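CocE/NonD family hydrolase (Staphylococcus aureus subsp. aureus COL, PDB 3III) probably hydrolyses ester or amide bonds, as an alpha/beta-hydrolase of the CocE/NonD family that carries an X-Pro dipeptidyl-peptidase-type C-terminal beta domain. Local coordinates at residues P361-A366 with H373-S378; A379-Y384 with M541-T546; K412-T417 with D487-V492; M423-G428 with V492-L497. All coordinates share one frame; numbering follows the deposited sequence. Where two conformers were deposited one is given.

Contact 1 of 4, residues P361-A366 with H373-S378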
# COMPACT_ATOMS: atom_id res chain seq x y z
N PRO A 361 22.06 15.81 -4.64
CA PRO A 361 22.20 15.18 -5.94
C PRO A 361 23.46 14.36 -6.03
O PRO A 361 24.51 14.78 -5.51
CB PRO A 361 22.31 16.39 -6.90
CG PRO A 361 22.77 17.53 -6.07
CD PRO A 361 22.43 17.23 -4.65
N LEU A 362 23.38 13.22 -6.67
CA LEU A 362 24.54 12.47 -7.15
C LEU A 362 24.45 12.36 -8.70
O LEU A 362 23.48 11.80 -9.24
CB LEU A 362 24.57 11.09 -6.52
CG LEU A 362 24.91 11.03 -5.02
CD1 LEU A 362 24.66 9.55 -4.52
CD2 LEU A 362 26.34 11.49 -4.78
N TYR A 363 25.43 12.92 -9.39
CA TYR A 363 25.41 13.01 -10.86
C TYR A 363 25.93 11.73 -11.52
O TYR A 363 26.93 11.17 -11.10
CB TYR A 363 26.22 14.21 -11.32
CG TYR A 363 25.69 15.51 -10.74
CD1 TYR A 363 24.63 16.17 -11.32
CD2 TYR A 363 26.22 16.03 -9.57
CE1 TYR A 363 24.12 17.35 -10.77
CE2 TYR A 363 25.72 17.19 -9.02
CZ TYR A 363 24.69 17.84 -9.61
OH TYR A 363 24.21 19.00 -9.06
N LEU A 364 25.18 11.25 -12.52
CA LEU A 364 25.52 10.01 -13.23
C LEU A 364 26.59 10.30 -14.26
O LEU A 364 26.56 11.35 -14.90
CB LEU A 364 24.32 9.50 -14.02
CG LEU A 364 23.30 8.65 -13.29
CD1 LEU A 364 22.65 9.44 -12.18
CD2 LEU A 364 22.31 8.14 -14.32
N ASN A 365 27.51 9.34 -14.44
CA ASN A 365 28.52 9.40 -15.50
C ASN A 365 28.39 8.10 -16.31
O ASN A 365 28.72 7.02 -15.80
CB ASN A 365 29.93 9.52 -14.89
CG ASN A 365 31.01 9.65 -15.95
OD1 ASN A 365 30.72 9.47 -17.12
ND2 ASN A 365 32.21 10.08 -15.57
N ALA A 366 27.94 8.19 -17.57
CA ALA A 366 27.72 7.02 -18.47
C ALA A 366 29.01 6.25 -18.86
O ALA A 366 28.95 5.05 -19.20
CB ALA A 366 26.97 7.47 -19.79
N HIS A 373 29.56 13.20 -6.52
CA HIS A 373 29.31 14.49 -5.87
C HIS A 373 29.25 15.66 -6.81
O HIS A 373 28.41 16.48 -6.62
CB HIS A 373 30.39 14.85 -4.86
CG HIS A 373 30.37 14.00 -3.66
ND1 HIS A 373 29.30 13.99 -2.79
CD2 HIS A 373 31.26 13.10 -3.17
CE1 HIS A 373 29.53 13.13 -1.81
NE2 HIS A 373 30.72 12.57 -2.02
N ALA A 374 30.18 15.72 -7.76
CA ALA A 374 30.35 16.87 -8.65
C ALA A 374 29.64 16.59 -9.95
O ALA A 374 29.50 15.43 -10.33
CB ALA A 374 31.85 17.11 -8.92
N LYS A 375 29.25 17.65 -10.66
CA LYS A 375 28.65 17.53 -11.99
C LYS A 375 29.65 16.97 -12.97
O LYS A 375 30.84 17.16 -12.82
CB LYS A 375 28.15 18.90 -12.50
CG LYS A 375 27.13 19.57 -11.56
CD LYS A 375 26.24 20.62 -12.22
CE LYS A 375 25.18 19.94 -13.16
NZ LYS A 375 24.23 20.88 -13.83
N ILE A 376 29.18 16.30 -14.01
CA ILE A 376 30.06 15.75 -15.01
C ILE A 376 30.08 16.74 -16.18
O ILE A 376 29.05 17.10 -16.69
CB ILE A 376 29.61 14.34 -15.47
CG1 ILE A 376 29.47 13.40 -14.25
CG2 ILE A 376 30.59 13.81 -16.48
CD1 ILE A 376 30.77 13.00 -13.58
N SER A 377 31.25 17.20 -16.56
CA SER A 377 31.35 18.36 -17.42
C SER A 377 31.05 18.13 -18.90
O SER A 377 30.61 19.07 -19.58
CB SER A 377 32.74 18.91 -17.32
OG SER A 377 33.61 17.89 -17.74
N SER A 378 31.34 16.94 -19.41
CA SER A 378 31.12 16.67 -20.84
C SER A 378 30.13 15.49 -21.17
O SER A 378 30.09 14.42 -20.52
CB SER A 378 32.46 16.55 -21.55
OG SER A 378 33.06 15.31 -21.32
O HOH W 1 26.30 16.45 -4.80
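With CG set opposite its carbonyl carbon (chi1 -58°), Y363 turns its ring over toward K375, whose own CG takes the same setting (chi1 -57°) and lands above the ring face. This is a CH-pi contact: K375 CG lies 3.8 Å from the centroid of the Y363 ring, a little toward the rim. A bend at chi3 of K375 (73°) then folds the aliphatic chain back across the ring, so that K375 CE comes 3.7 Å from Y363 CE1. The carbonyl of H373 meets the same ring at its edge, in the ring plane, with H373 O 3.7 Å from Y363 CE2, and A374 O comes 3.4 Å from Y363 CD2. Further along, I376 directs its CG1 branch at the strand: CD1 of I376 rests 3.8 Å from CB of N365, and CG1 of I376 is 3.6 Å from O of L364. The two side chains, N365 and I376, lie roughly at right angles, while the N365 amide oxygen is taken by the backbone N of E367. At the other end one water donates to H373 O at 2.8 Å and, over a doubtfully short distance, to P361 O, linking two carbonyls that could not bond each other directly. The contact joins strand 358-365 to the loop that leaves the hairpin of strands 358-365 and 370-372 and comes back alongside its first strand; the bond from Y363 O to N372 ND2 lies just beside it. Alkyl-ring, alkyl-alkyl and carbonyl-to-CH contacts, plus one water, link the segments, so dispersion probably contributes much of the hold.

Contact 2 of 4, residues A379-Y384 with M541-T546; sequences AHVAQY and MHMIYT
Y384 and H542 touch at one end of the pairing: Y384 OH lies 2.9 Å from H542 ND1, a hydrogen bond in which either atom may be the donor, and the hydroxyl meets the imidazole at its edge, in the plane of the ring. H542 CB sits over the tyrosine face at 3.8 Å from the centroid of the Y384 ring, and the two ring planes are inclined at 63°. Y384 reaches this place because its CG is wedged between the backbone N and the carbonyl carbon (chi1 57°), which swings the ring across the neighbouring strand. On the other face of the sheet V381 CG2 lies over the Y545 ring, 3.7 Å from its centroid, in a CH-pi contact. Beside them the extended Q383 chain runs alongside M543, a selenomethionine, and in the conformer given OE1 of Q383 comes 3.4 Å from SE of M543. Behind these side chains stands the backbone of two antiparallel strands, in which H380 with T546, A382 with I544 and Y384 with H542 are hydrogen-bonded pairs; I544 N to A382 O, at 2.7 Å, is the shortest of their six bonds. Farther out, L425 covers both Y384 and H542, the hydroxyls of Y545 and S416 are hydrogen-bonded, and the T546 hydroxyl accepts from A366 N. The pairing thus adds strand 380-385 to the sheet beside 541-546. With Y384 and H542 both buried, their mutual bond gives the phenol oxygen and ND1 a partner, and it probably fixes the rotation of both rings.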
# COMPACT_ATOMS: atom_id res chain seq x y z
N ALA A 379 29.31 15.77 -22.18
CA ALA A 379 28.17 14.95 -22.55
C ALA A 379 28.68 13.66 -23.17
O ALA A 379 29.53 13.69 -24.05
CB ALA A 379 27.27 15.70 -23.53
N HIS A 380 28.24 12.54 -22.59
CA HIS A 380 28.48 11.19 -23.11
C HIS A 380 27.22 10.38 -23.06
O HIS A 380 26.28 10.77 -22.41
CB HIS A 380 29.55 10.46 -22.32
CG HIS A 380 30.88 11.05 -22.57
ND1 HIS A 380 31.33 12.16 -21.88
CD2 HIS A 380 31.80 10.80 -23.54
CE1 HIS A 380 32.52 12.50 -22.36
NE2 HIS A 380 32.82 11.69 -23.36
N VAL A 381 27.21 9.28 -23.79
CA VAL A 381 26.01 8.48 -23.93
C VAL A 381 26.27 7.02 -23.63
O VAL A 381 27.26 6.48 -24.04
CB VAL A 381 25.39 8.68 -25.29
CG1 VAL A 381 26.31 8.17 -26.41
CG2 VAL A 381 23.99 8.03 -25.33
N ALA A 382 25.37 6.40 -22.88
CA ALA A 382 25.42 4.95 -22.65
C ALA A 382 24.16 4.34 -23.23
O ALA A 382 23.18 5.04 -23.57
CB ALA A 382 25.51 4.64 -21.20
N GLN A 383 24.16 3.01 -23.30
CA GLN A 383 23.25 2.31 -24.18
C GLN A 383 22.95 0.94 -23.62
O GLN A 383 23.84 0.31 -23.04
CB GLN A 383 23.94 2.20 -25.50
CG GLN A 383 23.09 1.91 -26.64
CD GLN A 383 23.88 1.87 -27.92
OE1 GLN A 383 23.87 2.82 -28.68
NE2 GLN A 383 24.57 0.76 -28.17
N TYR A 384 21.71 0.46 -23.74
CA TYR A 384 21.47 -0.94 -23.43
C TYR A 384 20.39 -1.40 -24.38
O TYR A 384 19.62 -0.58 -24.90
CB TYR A 384 21.07 -1.14 -21.96
CG TYR A 384 19.84 -0.34 -21.54
CD1 TYR A 384 18.58 -0.81 -21.78
CD2 TYR A 384 19.98 0.88 -20.89
CE1 TYR A 384 17.47 -0.06 -21.44
CE2 TYR A 384 18.87 1.62 -20.53
CZ TYR A 384 17.62 1.14 -20.81
OH TYR A 384 16.52 1.89 -20.49
N MSE A 541 17.63 -0.24 -28.98
CA MSE A 541 18.53 0.35 -28.00
C MSE A 541 17.89 1.54 -27.33
O MSE A 541 17.19 2.31 -27.95
CB MSE A 541 19.82 0.82 -28.66
CG MSE A 541 20.61 -0.32 -29.30
SE MSE A 541 21.36 -1.52 -27.93
CE MSE A 541 21.32 -3.14 -29.13
N HIS A 542 18.10 1.62 -26.03
CA HIS A 542 17.81 2.81 -25.27
C HIS A 542 19.13 3.53 -25.04
O HIS A 542 20.11 2.89 -24.64
CB HIS A 542 17.18 2.51 -23.93
CG HIS A 542 15.73 2.11 -24.00
ND1 HIS A 542 14.96 1.92 -22.88
CD2 HIS A 542 14.92 1.89 -25.06
CE1 HIS A 542 13.72 1.62 -23.25
NE2 HIS A 542 13.67 1.61 -24.57
N MSE A 543 19.12 4.84 -25.25
CA MSE A 543 20.25 5.73 -24.97
C MSE A 543 20.04 6.51 -23.70
O MSE A 543 18.95 7.02 -23.50
CB MSE A 543 20.34 6.77 -26.05
CG MSE A 543 20.28 6.16 -27.39
SE MSE A 543 22.04 5.58 -27.75
CE MSE A 543 22.59 7.18 -28.77
N ILE A 544 21.09 6.66 -22.89
CA ILE A 544 21.04 7.45 -21.65
C ILE A 544 22.22 8.46 -21.65
O ILE A 544 23.38 8.08 -21.77
CB ILE A 544 21.16 6.55 -20.37
CG1 ILE A 544 20.07 5.47 -20.33
CG2 ILE A 544 21.08 7.36 -19.09
CD1 ILE A 544 18.69 6.00 -20.46
N TYR A 545 21.91 9.74 -21.58
CA TYR A 545 22.91 10.78 -21.73
C TYR A 545 23.27 11.37 -20.38
O TYR A 545 22.41 11.64 -19.56
CB TYR A 545 22.39 11.88 -22.66
CG TYR A 545 22.03 11.39 -24.01
CD1 TYR A 545 22.90 11.55 -25.08
CD2 TYR A 545 20.81 10.81 -24.25
CE1 TYR A 545 22.58 11.11 -26.36
CE2 TYR A 545 20.47 10.36 -25.51
CZ TYR A 545 21.35 10.51 -26.55
OH TYR A 545 20.97 10.08 -27.79
N THR A 546 24.56 11.57 -20.16
CA THR A 546 25.04 12.16 -18.92
C THR A 546 26.10 13.20 -19.24
O THR A 546 26.79 13.12 -20.29
CB THR A 546 25.66 11.10 -18.04
OG1 THR A 546 26.82 10.56 -18.68
CG2 THR A 546 24.64 9.98 -17.72
O HOH W 2 29.19 11.99 -19.20

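Contact 3 of 4, residues K412-T417 with D487-V492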
# COMPACT_ATOMS: atom_id res chain seq x y z
N LYS A 412 16.68 11.63 -12.40
CA LYS A 412 16.59 12.45 -13.60
C LYS A 412 17.50 11.87 -14.66
O LYS A 412 18.71 11.71 -14.45
CB LYS A 412 16.92 13.92 -13.35
CG LYS A 412 16.57 14.74 -14.63
CD LYS A 412 17.09 16.17 -14.55
CE LYS A 412 16.63 17.01 -15.68
NZ LYS A 412 17.17 18.39 -15.48
N LEU A 413 16.91 11.54 -15.80
CA LEU A 413 17.67 11.06 -16.95
C LEU A 413 17.40 11.86 -18.21
O LEU A 413 16.28 12.33 -18.42
CB LEU A 413 17.38 9.57 -17.25
CG LEU A 413 17.52 8.56 -16.11
CD1 LEU A 413 16.85 7.22 -16.51
CD2 LEU A 413 19.00 8.39 -15.66
N TRP A 414 18.41 11.96 -19.05
CA TRP A 414 18.22 12.36 -20.41
C TRP A 414 18.30 11.14 -21.34
O TRP A 414 19.26 10.38 -21.31
CB TRP A 414 19.23 13.44 -20.81
CG TRP A 414 19.08 14.71 -20.03
CD1 TRP A 414 19.53 14.96 -18.76
CD2 TRP A 414 18.51 15.93 -20.50
NE1 TRP A 414 19.24 16.26 -18.42
CE2 TRP A 414 18.57 16.86 -19.44
CE3 TRP A 414 17.85 16.29 -21.68
CZ2 TRP A 414 18.10 18.15 -19.56
CZ3 TRP A 414 17.35 17.59 -21.80
CH2 TRP A 414 17.47 18.50 -20.73
N VAL A 415 17.27 10.95 -22.17
CA VAL A 415 17.09 9.69 -22.86
C VAL A 415 16.63 9.92 -24.31
O VAL A 415 16.01 10.97 -24.64
CB VAL A 415 16.06 8.80 -22.13
CG1 VAL A 415 16.46 8.45 -20.65
CG2 VAL A 415 14.64 9.41 -22.22
N SER A 416 16.95 8.96 -25.19
CA SER A 416 16.43 8.90 -26.54
C SER A 416 16.38 7.46 -27.02
O SER A 416 17.00 6.60 -26.44
CB SER A 416 17.30 9.67 -27.52
OG SER A 416 18.51 8.96 -27.77
N THR A 417 15.69 7.23 -28.13
CA THR A 417 15.52 5.90 -28.71
C THR A 417 15.41 6.10 -30.25
O THR A 417 15.02 7.15 -30.74
CB THR A 417 14.28 5.13 -28.15
OG1 THR A 417 14.20 3.83 -28.74
CG2 THR A 417 12.95 5.89 -28.45
N ASP A 487 15.97 9.71 -32.21
CA ASP A 487 17.05 10.45 -31.56
C ASP A 487 16.64 11.77 -30.88
O ASP A 487 17.52 12.56 -30.51
CB ASP A 487 18.20 10.64 -32.55
CG ASP A 487 18.82 9.30 -32.96
OD1 ASP A 487 18.84 8.38 -32.11
OD2 ASP A 487 19.22 9.15 -34.12
N GLU A 488 15.33 12.00 -30.70
CA GLU A 488 14.88 13.07 -29.83
C GLU A 488 15.33 12.73 -28.41
O GLU A 488 14.88 11.75 -27.85
CB GLU A 488 13.38 13.18 -29.87
CG GLU A 488 12.82 14.41 -29.21
CD GLU A 488 11.31 14.38 -29.25
OE1 GLU A 488 10.71 13.58 -30.00
OE2 GLU A 488 10.73 15.19 -28.53
N ILE A 489 16.22 13.56 -27.88
CA ILE A 489 16.70 13.45 -26.52
C ILE A 489 15.82 14.26 -25.56
O ILE A 489 15.71 15.50 -25.71
CB ILE A 489 18.14 14.00 -26.44
CG1 ILE A 489 19.06 13.20 -27.36
CG2 ILE A 489 18.66 13.96 -25.03
CD1 ILE A 489 20.46 13.84 -27.55
N VAL A 490 15.22 13.60 -24.57
CA VAL A 490 14.28 14.28 -23.65
C VAL A 490 14.66 14.06 -22.18
O VAL A 490 15.30 13.01 -21.83
CB VAL A 490 12.84 13.86 -23.93
CG1 VAL A 490 12.46 14.13 -25.43
CG2 VAL A 490 12.65 12.40 -23.57
N PRO A 491 14.34 15.05 -21.30
CA PRO A 491 14.58 14.89 -19.87
C PRO A 491 13.40 14.22 -19.21
O PRO A 491 12.26 14.59 -19.54
CB PRO A 491 14.68 16.35 -19.37
CG PRO A 491 13.84 17.10 -20.35
CD PRO A 491 14.01 16.44 -21.64
N VAL A 492 13.67 13.25 -18.33
CA VAL A 492 12.66 12.53 -17.58
C VAL A 492 13.06 12.51 -16.13
O VAL A 492 14.26 12.55 -15.80
CB VAL A 492 12.44 11.10 -18.09
CG1 VAL A 492 12.03 11.13 -19.63
CG2 VAL A 492 13.67 10.24 -17.82
O HOH W 3 18.28 7.44 -29.93
O HOH W 4 13.94 9.44 -28.87
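V492, V415 and W414 carry this antiparallel pairing of strands 408-417 and 490-503, part of the beta-sandwich-like C-terminal domain. V492 and V415 belong to the buried face. There V492 CG2 meets L413 CB at 3.8 Å, while its CG1 branch reaches V415 CG2; that same methyl of V415 also lies 3.8 Å from V490 CG2. The backbone beneath is closed by reciprocal bonds in the pairs L413 with V492 and V415 with V490, of which V490 N to V415 O is the shortest at 2.7 Å. The opposite face belongs to W414, which forms a non-hydrogen-bonded pair with P491. Its CG stands opposite the carbonyl carbon (chi1 -63°), and this lays the indole across the proline, with I489 CG2 at the ring edge. The indole N-H goes to D551, which also salt-bridges K412, and Y550 meets the indole edge-to-face. Toward the start of segment 487-492 the pairing gives way to D487 N bonding T417 O from above the carbonyl plane, while S416 OG is hydrogen-bonded to Y545 OH. P491 CB rests almost squarely above the six-membered ring of W414, 3.6 Å from its centroid and 5° off the normal.

Contact 4 of 4, residues M423-G428 with V492-L497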
# COMPACT_ATOMS: atom_id res chain seq x y z
N MSE A 423 9.41 4.77 -24.83
CA MSE A 423 10.30 3.96 -24.03
C MSE A 423 9.64 3.64 -22.69
O MSE A 423 9.03 4.50 -22.08
CB MSE A 423 11.60 4.73 -23.75
CG MSE A 423 12.28 5.20 -24.99
SE MSE A 423 13.69 6.51 -24.55
CE MSE A 423 15.09 5.26 -23.79
N ASP A 424 9.76 2.40 -22.26
CA ASP A 424 9.42 2.01 -20.93
C ASP A 424 10.71 1.86 -20.12
O ASP A 424 11.51 0.98 -20.41
CB ASP A 424 8.61 0.70 -20.93
CG ASP A 424 7.17 0.91 -21.41
OD1 ASP A 424 6.66 2.02 -21.20
OD2 ASP A 424 6.53 -0.04 -21.93
N LEU A 425 10.85 2.71 -19.08
CA LEU A 425 12.06 2.73 -18.25
C LEU A 425 11.72 2.15 -16.86
O LEU A 425 10.71 2.52 -16.23
CB LEU A 425 12.60 4.14 -18.10
CG LEU A 425 12.98 4.97 -19.34
CD1 LEU A 425 13.34 6.43 -18.97
CD2 LEU A 425 14.13 4.32 -20.03
N PHE A 426 12.58 1.24 -16.43
CA PHE A 426 12.47 0.54 -15.18
C PHE A 426 13.69 0.96 -14.38
O PHE A 426 14.82 0.76 -14.81
CB PHE A 426 12.50 -0.97 -15.42
CG PHE A 426 11.27 -1.51 -16.15
CD1 PHE A 426 10.32 -2.22 -15.48
CD2 PHE A 426 11.08 -1.29 -17.51
CE1 PHE A 426 9.15 -2.71 -16.11
CE2 PHE A 426 9.93 -1.81 -18.17
CZ PHE A 426 8.98 -2.53 -17.49
N ALA A 427 13.45 1.62 -13.27
CA ALA A 427 14.52 2.06 -12.37
C ALA A 427 14.52 1.28 -11.09
O ALA A 427 13.47 0.84 -10.57
CB ALA A 427 14.40 3.51 -12.08
N GLY A 428 15.73 1.11 -10.55
CA GLY A 428 15.90 0.53 -9.28
C GLY A 428 17.07 1.06 -8.49
O GLY A 428 18.08 1.51 -9.06
N VAL A 492 13.67 13.25 -18.33
CA VAL A 492 12.66 12.53 -17.58
C VAL A 492 13.06 12.51 -16.13
O VAL A 492 14.26 12.55 -15.80
CB VAL A 492 12.44 11.10 -18.09
CG1 VAL A 492 12.03 11.13 -19.63
CG2 VAL A 492 13.67 10.24 -17.82
N GLU A 493 12.07 12.47 -15.28
CA GLU A 493 12.28 12.30 -13.84
C GLU A 493 11.42 11.17 -13.37
O GLU A 493 10.19 11.19 -13.56
CB GLU A 493 11.92 13.56 -13.09
CG GLU A 493 12.82 14.69 -13.49
CD GLU A 493 12.52 15.99 -12.81
OE1 GLU A 493 12.07 16.00 -11.65
OE2 GLU A 493 12.79 17.03 -13.44
N ILE A 494 12.09 10.16 -12.82
CA ILE A 494 11.48 8.92 -12.42
C ILE A 494 11.29 8.91 -10.92
O ILE A 494 12.26 9.13 -10.14
CB ILE A 494 12.31 7.71 -12.85
CG1 ILE A 494 12.49 7.73 -14.38
CG2 ILE A 494 11.64 6.38 -12.49
CD1 ILE A 494 13.35 6.53 -14.91
N GLU A 495 10.04 8.68 -10.51
CA GLU A 495 9.66 8.54 -9.06
C GLU A 495 10.13 7.18 -8.46
O GLU A 495 9.49 6.15 -8.66
CB GLU A 495 8.12 8.68 -8.91
CG GLU A 495 7.55 8.60 -7.48
CD GLU A 495 6.02 8.67 -7.46
OE1 GLU A 495 5.40 8.50 -8.52
OE2 GLU A 495 5.42 8.94 -6.38
N LEU A 496 11.25 7.20 -7.76
CA LEU A 496 11.58 6.07 -6.86
C LEU A 496 10.65 6.18 -5.62
O LEU A 496 10.56 7.23 -5.01
CB LEU A 496 13.07 6.02 -6.47
CG LEU A 496 14.09 5.66 -7.52
CD1 LEU A 496 13.76 4.35 -8.19
CD2 LEU A 496 14.23 6.80 -8.51
N LEU A 497 9.94 5.11 -5.31
CA LEU A 497 8.94 5.11 -4.27
C LEU A 497 9.65 5.17 -2.93
O LEU A 497 10.84 4.80 -2.82
CB LEU A 497 8.08 3.88 -4.41
CG LEU A 497 7.18 3.95 -5.67
CD1 LEU A 497 6.41 2.62 -5.72
CD2 LEU A 497 6.21 5.15 -5.68
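L425 sends its CB toward strand 490-503, and the path of its side chain reveals how the contact is made. CB is the first atom to touch, lying 4.1 Å from I494 CD1. CG follows opposite the carbonyl carbon (chi1 -58°), and chi2 of 173° carries CD1 onward to the valine and isoleucine side chains. There L425 CD1 meets V492 CG2 at 4.0 Å and I494 CD1 at 4.1 Å, filling the notch between those two residues. The other methyl, CD2, turns to a different neighbour and packs against Y384 and H542. L425 and I494 lie at about a right angle, whereas L425 and V492 meet at a slant. I494 reaches L425 with CD1, while its CG2 branch drops onto A427: A427 CB is 4.0 Å from I494 CG2. The same CB also receives L496 CD1 at 4.0 Å, so the small alanine is covered by two branched residues. L496 starts off pointing elsewhere, yet its end comes back to bring this methyl over. All the touching residues are buried, and the meeting is between methyl and methylene groups. L457 of strand 447-458 packs against V492 and I494, and L411 of strand 408-417 joins L496 from its own sheet. The backbones stay well apart, the segment axes approaching to 8.1 Å at 44°, and each strand bonds to partners in its own sheet. Two sheets facing each other through interlocked aliphatic side chains form the core of a beta sandwich, the jelly-roll-like architecture known for the C-terminal domains of this family.

All four contacts lie in the C-terminal beta domain. Contact 4 is fully buried, contacts 2 and 3 have one buried and one more exposed face, and contact 1 lies partly at the surface. Contacts 2 and 3 are hydrogen-bonded pairings within one sheet, where strands 541-546 and 408-417 are neighbours; contact 4 joins that sheet to the other by aliphatic packing and shares V492 with contact 3. Contact 1 uses alkyl, ring and water contacts, and abuts contact 2 at A366, whose CB packs against A382 CB. Contacts 3 and 4 cross along the chain, and both are nested inside the loop that contact 2 closes; contact 1 precedes them all.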